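PDB 3BO5: histone-lysine N-methyltransferase SETMAR from Homo sapiens, which dimethylates a lysine of histone H3 with S-adenosyl-L-methionine through this N-terminal methyltransferase part of a methylase-transposase fusion that takes part in DNA double-strand break repair. Local coordinates for residues G27-G32 and H127-K132; L140-F145 and K237-E242. The protein carries 2 engineered substitutions. All coordinates share one frame; numbering follows the deposited sequence.

Contact 1 of 2, residues G27-G32 and H127-K132; sequences GAWPPG and HFQVFK
A parallel β-ladder joins G27-W29 to strand 128-132, with G27 paired to Q129, A28 to V130 and W29 to F131. G27 O accepts V130 N at 2.7 Å, and V130 O receives W29 N at 2.8 Å, the nitrogen lying nearly on the line of the C=O bond although the N-H itself is bent at 137°. G27 N to F128 O and K132 N to W29 O complete the ladder at its two ends. The short strand is thereby added as an outermost strand to a five-stranded mixed sheet of the SET domain. On the sheet face shared by W29, Q129 and F131, Q129 CG stands anti to the backbone N (chi1 -175°), which sends the extended chain past G27 O and lays its carboxamide against W29, Q129 CD coming within 3.4 Å of W29 CB. Amide and indole planes lie only 13° apart, though the approach is oblique. A long amide suits this place because its flank packs while OE1 accepts R141 NE. Replacing Q129 by an alanine would probably leave that R141 nitrogen without its acceptor and open a gap beside the W29 methylene. The cis peptide between W29 and P30 turns the chain aside from the strand, and the two prolines pack over the rim of one indole face, P31 CD 3.2 Å above its plane. P30 CD also meets K132 CB, at 3.9 Å.

Contact 2 of 2, residues L140-F145 and K237-E242; sequences LRTLEF and KDIVPE
T142 O accepts E242 N at 2.6 Å, the one direct hydrogen bond between the end of strand 138-142 and the loop 237-242. Both belong to the SET domain: the loop leads into strand 244-247, which runs antiparallel to 138-142, so this bond lies where the two chains begin to pair. P241 and E242 have the backbone angles of the two central residues of a type II turn. Proline fits the first, whose phi its ring fixes; E242 takes the second with a positive phi, less usual for a residue with a side chain. T142 uses both its branches. With OG1 anti to the backbone N (chi1 -179°), the hydroxyl donates to E144 O at 2.7 Å, in the carbonyl plane on a lone pair, holding the bend that follows the strand. The methyl is thereby turned to the loop, where T142 CG2 lies 3.5 Å from I239 CG2 and 3.3 Å from V240 O. A β-branched, half-polar residue serves both needs. Further out, F145 CG lies anti to the backbone N (chi1 -170°), which carries the ring along the loop to meet apolar and polar atoms alike. P241 CD sits at its edge, I239 O approaches obliquely, and F145 CZ meets D238 CG at 3.5 Å, ring and carboxylate 62° apart. D238 OD1 is held by K148 N, which ties the carboxylate down beside the ring. At the other end the extended R141 chain, its NE held by Q129 OE1, runs past the turn with R141 CD 3.4 Å from E242 O. The same carbonyl receives a hydrogen bond from water 1 at 2.6 Å, and the water accepts one from R141 NH1 at 2.9 Å, in the guanidinium plane.

How the contacts relate
Contact 1 closes along the chain before contact 2 opens, and their centres lie about 13 Å apart on the same side of the chain's centre. Strands 128-132 and 138-142, successive in sequence, are antiparallel neighbours in one mixed sheet; across that sheet the order is 27-29, 128-132, 138-142, 244-247. R141 also bridges the two, its guanidinium forming a cation-pi contact with F131 and packing on W29, while E144 OE1 accepts H127 N. The sheet thus connects an N-terminal strand of the pre-SET region to the SET domain. The side chain of K132 is about 6 Å from the bound S-adenosyl-L-homocysteine, that of R141 about 12 Å.

Contact 1 of 2, residues G27-G32 and H127-K132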
loop_
_atom_site.group_PDB
_atom_site.type_symbol
_atom_site.label_atom_id
_atom_site.label_comp_id
_atom_site.label_asym_id
_atom_site.label_seq_id
_atom_site.Cartn_x
_atom_site.Cartn_y
_atom_site.Cartn_z
ATOM N N GLY A 27 -14.971 9.272 -0.830
ATOM C CA GLY A 27 -16.125 9.502 -1.694
ATOM C C GLY A 27 -15.950 8.824 -3.043
ATOM O O GLY A 27 -14.885 8.243 -3.310
ATOM N N ALA A 28 -17.018 8.808 -3.831
ATOM C CA ALA A 28 -16.985 8.264 -5.180
ATOM C C ALA A 28 -17.458 9.339 -6.124
ATOM O O ALA A 28 -18.298 10.195 -5.761
ATOM C CB ALA A 28 -17.838 7.085 -5.329
ATOM N N TRP A 29 -16.927 9.293 -7.334
ATOM C CA TRP A 29 -17.277 10.294 -8.341
ATOM C C TRP A 29 -17.235 9.580 -9.676
ATOM O O TRP A 29 -16.273 8.881 -9.957
ATOM C CB TRP A 29 -16.239 11.376 -8.350
ATOM C CG TRP A 29 -16.571 12.468 -9.312
ATOM C CD1 TRP A 29 -16.184 12.590 -10.637
ATOM C CD2 TRP A 29 -17.407 13.554 -9.039
ATOM N NE1 TRP A 29 -16.736 13.717 -11.184
ATOM C CE2 TRP A 29 -17.493 14.331 -10.223
ATOM C CE3 TRP A 29 -18.103 13.967 -7.900
ATOM C CZ2 TRP A 29 -18.237 15.513 -10.286
ATOM C CZ3 TRP A 29 -18.829 15.135 -7.972
ATOM C CH2 TRP A 29 -18.889 15.896 -9.154
ATOM N N PRO A 30 -18.151 9.895 -10.571
ATOM C CA PRO A 30 -19.176 10.929 -10.500
ATOM C C PRO A 30 -20.383 10.523 -9.657
ATOM O O PRO A 30 -20.578 9.338 -9.432
ATOM C CB PRO A 30 -19.523 11.162 -12.001
ATOM C CG PRO A 30 -19.232 9.835 -12.664
ATOM C CD PRO A 30 -18.038 9.266 -11.915
ATOM N N PRO A 31 -21.181 11.527 -9.179
ATOM C CA PRO A 31 -22.395 11.298 -8.380
ATOM C C PRO A 31 -23.223 10.279 -9.096
ATOM O O PRO A 31 -23.338 10.343 -10.317
ATOM C CB PRO A 31 -23.129 12.639 -8.466
ATOM C CG PRO A 31 -22.028 13.636 -8.520
ATOM C CD PRO A 31 -20.934 12.974 -9.369
ATOM N N GLY A 32 -23.773 9.324 -8.361
ATOM C CA GLY A 32 -24.618 8.301 -8.978
ATOM C C GLY A 32 -23.865 7.210 -9.690
ATOM O O GLY A 32 -24.463 6.395 -10.388
ATOM N N HIS A 127 -8.584 13.109 2.695
ATOM C CA HIS A 127 -9.818 12.720 2.063
ATOM C C HIS A 127 -9.517 12.335 0.616
ATOM O O HIS A 127 -9.098 13.196 -0.177
ATOM C CB HIS A 127 -10.776 13.910 2.115
ATOM C CG HIS A 127 -11.248 14.210 3.494
ATOM N ND1 HIS A 127 -10.516 14.967 4.378
ATOM C CD2 HIS A 127 -12.377 13.835 4.143
ATOM C CE1 HIS A 127 -11.180 15.057 5.521
ATOM N NE2 HIS A 127 -12.299 14.375 5.413
ATOM N N PHE A 128 -9.800 11.080 0.323
ATOM C CA PHE A 128 -9.636 10.566 -1.018
ATOM C C PHE A 128 -10.939 10.371 -1.682
ATOM O O PHE A 128 -11.980 10.473 -1.033
ATOM C CB PHE A 128 -8.937 9.209 -0.938
ATOM C CG PHE A 128 -7.634 9.293 -0.202
ATOM C CD1 PHE A 128 -6.605 10.090 -0.647
ATOM C CD2 PHE A 128 -7.406 8.487 0.919
ATOM C CE1 PHE A 128 -5.383 10.199 0.039
ATOM C CE2 PHE A 128 -6.173 8.587 1.608
ATOM C CZ PHE A 128 -5.166 9.446 1.175
ATOM N N GLN A 129 -10.911 10.077 -2.984
ATOM C CA GLN A 129 -12.140 9.869 -3.754
ATOM C C GLN A 129 -11.843 8.841 -4.816
ATOM O O GLN A 129 -10.799 8.960 -5.507
ATOM C CB GLN A 129 -12.569 11.202 -4.365
ATOM C CG GLN A 129 -13.865 11.184 -5.069
ATOM C CD GLN A 129 -14.066 12.439 -5.897
ATOM O OE1 GLN A 129 -13.465 12.604 -6.942
ATOM N NE2 GLN A 129 -14.868 13.372 -5.381
ATOM N N VAL A 130 -12.696 7.838 -4.886
ATOM C CA VAL A 130 -12.549 6.842 -5.974
ATOM C C VAL A 130 -13.277 7.487 -7.125
ATOM O O VAL A 130 -14.431 7.983 -6.988
ATOM C CB VAL A 130 -13.193 5.551 -5.576
ATOM C CG1 VAL A 130 -13.222 4.612 -6.732
ATOM C CG2 VAL A 130 -12.447 4.967 -4.430
ATOM N N PHE A 131 -12.698 7.506 -8.310
ATOM C CA PHE A 131 -13.347 8.276 -9.399
ATOM C C PHE A 131 -13.168 7.606 -10.740
ATOM O O PHE A 131 -12.262 6.837 -10.912
ATOM C CB PHE A 131 -12.793 9.704 -9.496
ATOM C CG PHE A 131 -11.386 9.784 -10.079
ATOM C CD1 PHE A 131 -11.159 10.312 -11.367
ATOM C CD2 PHE A 131 -10.326 9.268 -9.372
ATOM C CE1 PHE A 131 -9.820 10.373 -11.921
ATOM C CE2 PHE A 131 -8.991 9.311 -9.913
ATOM C CZ PHE A 131 -8.776 9.856 -11.187
ATOM N N LYS A 132 -14.072 7.851 -11.678
ATOM C CA LYS A 132 -13.941 7.214 -12.990
ATOM C C LYS A 132 -12.929 7.982 -13.841
ATOM O O LYS A 132 -13.079 9.182 -14.133
ATOM C CB LYS A 132 -15.303 7.138 -13.663
ATOM C CG LYS A 132 -15.248 6.208 -14.854
ATOM C CD LYS A 132 -15.226 4.765 -14.367
ATOM C CE LYS A 132 -14.828 3.817 -15.413
ATOM N NZ LYS A 132 -15.421 2.524 -14.973
#

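Contact 2 of 2, residues L140-F145 and K237-E242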
loop_
_atom_site.group_PDB
_atom_site.type_symbol
_atom_site.label_atom_id
_atom_site.label_comp_id
_atom_site.label_asym_id
_atom_site.label_seq_id
_atom_site.Cartn_x
_atom_site.Cartn_y
_atom_site.Cartn_z
ATOM N N LEU A 140 -8.013 6.308 -7.839
ATOM C CA LEU A 140 -8.087 7.004 -6.514
ATOM C C LEU A 140 -7.397 8.326 -6.700
ATOM O O LEU A 140 -6.264 8.405 -7.227
ATOM C CB LEU A 140 -7.391 6.170 -5.452
ATOM C CG LEU A 140 -7.661 6.645 -4.020
ATOM C CD1 LEU A 140 -9.097 6.329 -3.682
ATOM C CD2 LEU A 140 -6.707 5.924 -3.056
ATOM N N ARG A 141 -8.064 9.385 -6.222
ATOM C CA ARG A 141 -7.378 10.674 -6.199
ATOM C C ARG A 141 -7.533 11.313 -4.824
ATOM O O ARG A 141 -8.356 10.924 -4.056
ATOM C CB ARG A 141 -7.870 11.622 -7.327
ATOM C CG ARG A 141 -9.341 12.013 -7.177
ATOM C CD ARG A 141 -9.748 12.877 -8.391
ATOM N NE ARG A 141 -11.203 12.984 -8.451
ATOM C CZ ARG A 141 -11.846 13.432 -9.540
ATOM N NH1 ARG A 141 -11.126 13.798 -10.623
ATOM N NH2 ARG A 141 -13.158 13.544 -9.568
ATOM N N THR A 142 -6.636 12.243 -4.557
ATOM C CA THR A 142 -6.774 12.994 -3.329
ATOM C C THR A 142 -7.671 14.220 -3.580
ATOM O O THR A 142 -7.624 14.855 -4.649
ATOM C CB THR A 142 -5.419 13.388 -2.785
ATOM O OG1 THR A 142 -5.629 14.101 -1.567
ATOM C CG2 THR A 142 -4.607 14.278 -3.734
ATOM N N LEU A 143 -8.456 14.572 -2.576
ATOM C CA LEU A 143 -9.220 15.815 -2.684
ATOM C C LEU A 143 -8.521 16.912 -1.952
ATOM O O LEU A 143 -9.069 18.047 -1.881
ATOM C CB LEU A 143 -10.620 15.650 -2.071
ATOM C CG LEU A 143 -11.478 14.615 -2.736
ATOM C CD1 LEU A 143 -12.836 14.397 -2.012
ATOM C CD2 LEU A 143 -11.643 14.920 -4.193
ATOM N N GLU A 144 -7.352 16.638 -1.438
ATOM C CA GLU A 144 -6.578 17.685 -0.780
ATOM C C GLU A 144 -5.094 17.581 -0.944
ATOM O O GLU A 144 -4.561 16.555 -1.368
ATOM C CB GLU A 144 -6.929 17.724 0.672
ATOM C CG GLU A 144 -6.824 16.460 1.381
ATOM C CD GLU A 144 -7.323 16.582 2.840
ATOM O OE1 GLU A 144 -8.130 15.748 3.276
ATOM O OE2 GLU A 144 -6.984 17.596 3.515
ATOM N N PHE A 145 -4.387 18.672 -0.643
ATOM C CA PHE A 145 -2.976 18.686 -0.823
ATOM C C PHE A 145 -2.315 17.637 0.075
ATOM O O PHE A 145 -2.609 17.582 1.252
ATOM C CB PHE A 145 -2.424 20.053 -0.425
ATOM C CG PHE A 145 -1.014 20.244 -0.801
ATOM C CD1 PHE A 145 -0.661 20.585 -2.111
ATOM C CD2 PHE A 145 -0.026 20.150 0.144
ATOM C CE1 PHE A 145 0.679 20.756 -2.454
ATOM C CE2 PHE A 145 1.324 20.366 -0.196
ATOM C CZ PHE A 145 1.670 20.646 -1.495
ATOM N N LYS A 237 6.250 12.944 -3.826
ATOM C CA LYS A 237 6.328 14.376 -4.200
ATOM C C LYS A 237 5.104 15.074 -3.622
ATOM O O LYS A 237 4.183 14.401 -3.170
ATOM C CB LYS A 237 6.414 14.561 -5.723
ATOM C CG LYS A 237 5.332 13.854 -6.502
ATOM C CD LYS A 237 5.788 13.623 -7.984
ATOM C CE LYS A 237 6.499 12.271 -8.246
ATOM N NZ LYS A 237 7.030 12.300 -9.685
ATOM N N ASP A 238 5.025 16.398 -3.641
ATOM C CA ASP A 238 3.785 17.026 -3.231
ATOM C C ASP A 238 2.689 16.660 -4.249
ATOM O O ASP A 238 2.932 16.723 -5.485
ATOM C CB ASP A 238 3.930 18.555 -3.269
ATOM C CG ASP A 238 4.779 19.110 -2.143
ATOM O OD1 ASP A 238 5.120 18.402 -1.148
ATOM O OD2 ASP A 238 5.167 20.316 -2.253
ATOM N N ILE A 239 1.551 16.268 -3.741
ATOM C CA ILE A 239 0.404 15.874 -4.606
ATOM C C ILE A 239 -0.711 16.895 -4.365
ATOM O O ILE A 239 -1.042 17.223 -3.236
ATOM C CB ILE A 239 -0.060 14.475 -4.152
ATOM C CG1 ILE A 239 1.136 13.512 -4.326
ATOM C CG2 ILE A 239 -1.324 14.075 -4.945
ATOM C CD1 ILE A 239 0.900 12.109 -3.731
ATOM N N VAL A 240 -1.272 17.399 -5.459
ATOM C CA VAL A 240 -2.160 18.529 -5.319
ATOM C C VAL A 240 -3.587 18.070 -5.274
ATOM O O VAL A 240 -3.894 16.925 -5.647
ATOM C CB VAL A 240 -1.935 19.514 -6.518
ATOM C CG1 VAL A 240 -0.519 19.954 -6.492
ATOM C CG2 VAL A 240 -2.388 18.918 -7.901
ATOM N N PRO A 241 -4.529 18.939 -4.860
ATOM C CA PRO A 241 -5.895 18.488 -4.845
ATOM C C PRO A 241 -6.377 17.990 -6.218
ATOM O O PRO A 241 -6.073 18.581 -7.255
ATOM C CB PRO A 241 -6.677 19.737 -4.395
ATOM C CG PRO A 241 -5.621 20.494 -3.547
ATOM C CD PRO A 241 -4.358 20.327 -4.361
ATOM N N GLU A 242 -7.115 16.884 -6.180
ATOM C CA GLU A 242 -7.694 16.230 -7.368
ATOM C C GLU A 242 -6.663 15.452 -8.179
ATOM O O GLU A 242 -7.052 14.822 -9.175
ATOM C CB GLU A 242 -8.498 17.163 -8.288
ATOM C CG GLU A 242 -9.770 17.649 -7.591
ATOM C CD GLU A 242 -10.682 18.593 -8.437
ATOM O OE1 GLU A 242 -10.476 18.745 -9.638
ATOM O OE2 GLU A 242 -11.562 19.241 -7.839
HETATM O O HOH W 1 -8.354 14.159 -11.323
#